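Local coordinates for flagellar basal body rod modification protein (Helicobacter pylori 26695, PDB 4ZZF) that is probably required for assembly of the flagellar hook, where it may act as a scaffolding protein, at residues F27-D32 against Y88-E93. Sequence-based numbering, arbitrary orientation.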
loop_
_atom_site.group_PDB
_atom_site.type_symbol
_atom_site.label_atom_id
_atom_site.label_comp_id
_atom_site.label_asym_id
_atom_site.label_seq_id
_atom_site.Cartn_x
_atom_site.Cartn_y
_atom_site.Cartn_z
ATOM N N PHE A 27 -29.668 7.018 -3.783
ATOM C CA PHE A 27 -28.570 6.952 -2.822
ATOM C C PHE A 27 -27.978 5.545 -2.787
ATOM O O PHE A 27 -28.589 4.577 -3.240
ATOM C CB PHE A 27 -29.036 7.376 -1.421
ATOM C CG PHE A 27 -29.958 6.385 -0.765
ATOM C CD1 PHE A 27 -31.327 6.454 -0.965
ATOM C CD2 PHE A 27 -29.456 5.373 0.043
ATOM C CE1 PHE A 27 -32.173 5.536 -0.367
ATOM C CE2 PHE A 27 -30.300 4.459 0.642
ATOM C CZ PHE A 27 -31.651 4.535 0.441
ATOM N N SER A 28 -26.781 5.444 -2.231
ATOM C CA SER A 28 -26.038 4.197 -2.221
ATOM C C SER A 28 -25.578 3.828 -0.794
ATOM O O SER A 28 -25.229 4.701 0.017
ATOM C CB SER A 28 -24.859 4.318 -3.190
ATOM O OG SER A 28 -23.761 3.530 -2.790
ATOM N N LEU A 29 -25.639 2.533 -0.484
ATOM C CA LEU A 29 -25.184 2.003 0.796
ATOM C C LEU A 29 -24.173 0.891 0.572
ATOM O O LEU A 29 -24.327 0.067 -0.340
ATOM C CB LEU A 29 -26.356 1.465 1.619
ATOM C CG LEU A 29 -27.307 2.511 2.178
ATOM C CD1 LEU A 29 -28.446 1.823 2.938
ATOM C CD2 LEU A 29 -26.552 3.431 3.081
ATOM N N PHE A 30 -23.147 0.841 1.410
ATOM C CA PHE A 30 -22.135 -0.190 1.258
ATOM C C PHE A 30 -22.334 -1.304 2.279
ATOM O O PHE A 30 -22.341 -1.043 3.489
ATOM C CB PHE A 30 -20.739 0.415 1.391
ATOM C CG PHE A 30 -19.626 -0.581 1.245
ATOM C CD1 PHE A 30 -19.122 -0.895 -0.002
ATOM C CD2 PHE A 30 -19.076 -1.204 2.367
ATOM C CE1 PHE A 30 -18.084 -1.812 -0.130
ATOM C CE2 PHE A 30 -18.050 -2.115 2.241
ATOM C CZ PHE A 30 -17.550 -2.417 0.987
ATOM N N PHE A 31 -22.486 -2.539 1.790
ATOM C CA PHE A 31 -22.621 -3.694 2.675
ATOM C C PHE A 31 -21.333 -4.522 2.698
ATOM O O PHE A 31 -20.930 -5.108 1.692
ATOM C CB PHE A 31 -23.838 -4.536 2.265
ATOM C CG PHE A 31 -25.141 -3.799 2.436
ATOM C CD1 PHE A 31 -25.603 -2.934 1.442
ATOM C CD2 PHE A 31 -25.867 -3.913 3.615
ATOM C CE1 PHE A 31 -26.784 -2.225 1.601
ATOM C CE2 PHE A 31 -27.051 -3.210 3.788
ATOM C CZ PHE A 31 -27.514 -2.354 2.776
ATOM N N ASP A 32 -20.693 -4.538 3.863
ATOM C CA ASP A 32 -19.411 -5.210 4.073
ATOM C C ASP A 32 -19.477 -6.726 3.902
ATOM O O ASP A 32 -18.475 -7.364 3.594
ATOM C CB ASP A 32 -18.899 -4.866 5.472
ATOM C CG ASP A 32 -18.905 -3.365 5.726
ATOM O OD1 ASP A 32 -20.002 -2.788 5.914
ATOM O OD2 ASP A 32 -17.820 -2.756 5.701
ATOM N N TYR A 88 -31.718 14.360 5.056
ATOM C CA TYR A 88 -32.117 13.128 5.723
ATOM C C TYR A 88 -30.952 12.158 5.909
ATOM O O TYR A 88 -30.234 11.835 4.957
ATOM C CB TYR A 88 -33.241 12.478 4.936
ATOM C CG TYR A 88 -34.519 13.239 5.114
ATOM C CD1 TYR A 88 -34.785 14.382 4.359
ATOM C CD2 TYR A 88 -35.444 12.846 6.066
ATOM C CE1 TYR A 88 -35.959 15.094 4.535
ATOM C CE2 TYR A 88 -36.616 13.547 6.254
ATOM C CZ TYR A 88 -36.873 14.668 5.489
ATOM O OH TYR A 88 -38.044 15.355 5.695
ATOM N N LYS A 89 -30.768 11.712 7.146
ATOM C CA LYS A 89 -29.782 10.679 7.476
ATOM C C LYS A 89 -30.287 9.296 7.082
ATOM O O LYS A 89 -31.400 8.900 7.445
ATOM C CB LYS A 89 -29.457 10.692 8.974
ATOM C CG LYS A 89 -28.982 12.028 9.490
ATOM C CD LYS A 89 -28.872 12.031 11.005
ATOM C CE LYS A 89 -28.511 13.418 11.536
ATOM N NZ LYS A 89 -28.231 13.419 13.007
ATOM N N ILE A 90 -29.464 8.558 6.348
ATOM C CA ILE A 90 -29.833 7.224 5.907
ATOM C C ILE A 90 -28.858 6.191 6.470
ATOM O O ILE A 90 -27.635 6.325 6.310
ATOM C CB ILE A 90 -29.870 7.131 4.374
ATOM C CG1 ILE A 90 -30.857 8.162 3.814
ATOM C CG2 ILE A 90 -30.259 5.728 3.944
ATOM C CD1 ILE A 90 -30.944 8.178 2.309
ATOM N N LYS A 91 -29.411 5.200 7.173
ATOM C CA LYS A 91 -28.657 4.115 7.803
ATOM C C LYS A 91 -29.311 2.791 7.453
ATOM O O LYS A 91 -30.409 2.763 6.892
ATOM C CB LYS A 91 -28.614 4.244 9.322
ATOM C CG LYS A 91 -28.346 5.624 9.836
ATOM C CD LYS A 91 -28.110 5.616 11.339
ATOM C CE LYS A 91 -29.289 5.057 12.106
ATOM N NZ LYS A 91 -29.155 5.432 13.555
ATOM N N ALA A 92 -28.655 1.692 7.809
ATOM C CA ALA A 92 -29.224 0.375 7.581
ATOM C C ALA A 92 -28.739 -0.612 8.633
ATOM O O ALA A 92 -27.675 -0.445 9.225
ATOM C CB ALA A 92 -28.880 -0.133 6.180
ATOM N N GLU A 93 -29.535 -1.646 8.845
ATOM C CA GLU A 93 -29.178 -2.736 9.733
ATOM C C GLU A 93 -29.408 -4.020 8.981
ATOM O O GLU A 93 -30.400 -4.135 8.269
ATOM C CB GLU A 93 -30.015 -2.700 11.006
ATOM C CG GLU A 93 -29.622 -1.585 11.950
ATOM C CD GLU A 93 -30.162 -1.815 13.336
ATOM O OE1 GLU A 93 -31.376 -2.114 13.440
ATOM O OE2 GLU A 93 -29.371 -1.744 14.310
#
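The two facing sheets of the FlgD Ig-like domain, a beta sandwich, meet here in its apolar interior: Phe27, Leu29 and Phe31 of strand 25-31 pack against Ile90 and Ala92 of strand 86-94. That the strands belong to different layers follows from their geometry. The axes of segments 27-31 and 88-93 pass 8.6 Å apart, run in roughly the same direction at 33°, and these segments share no hydrogen bond; strand 25-31 instead pairs with strand 67-73, through backbone bonds such as Leu29 with Ile69, while the backbone of Lys89 hydrogen-bonds with that of Leu47 in strand 43-47. Phe27 and Leu29, and opposite them Ile90 and Ala92, point into the interface, whereas Phe31 reaches it only with the end of its ring; all five are buried.

Phe27 and Ile90 meet head-on. A chi1 of 70° tucks the Phe27 ring back over its own backbone, one face turned to Ile90. The methyl CD1 of Ile90 makes a CH-pi contact there, 3.7 Å from the ring centroid and 11° off the normal. Its other branch, CG2, lies over the same side of the ring, displaced toward the margin, 3.5 Å from Phe27 CE2. Ile44 of strand 43-47 touches Phe27, Leu29 and Ile90, extending this apolar layer. Farther along, Phe31 reaches Ala92 obliquely, its CZ 4.3 Å from the CB, and its ring meets Tyr94 edge-to-face. Between the two phenylalanines, the Leu29 methyl CD1 lies 3.8 Å from Ala92 CB.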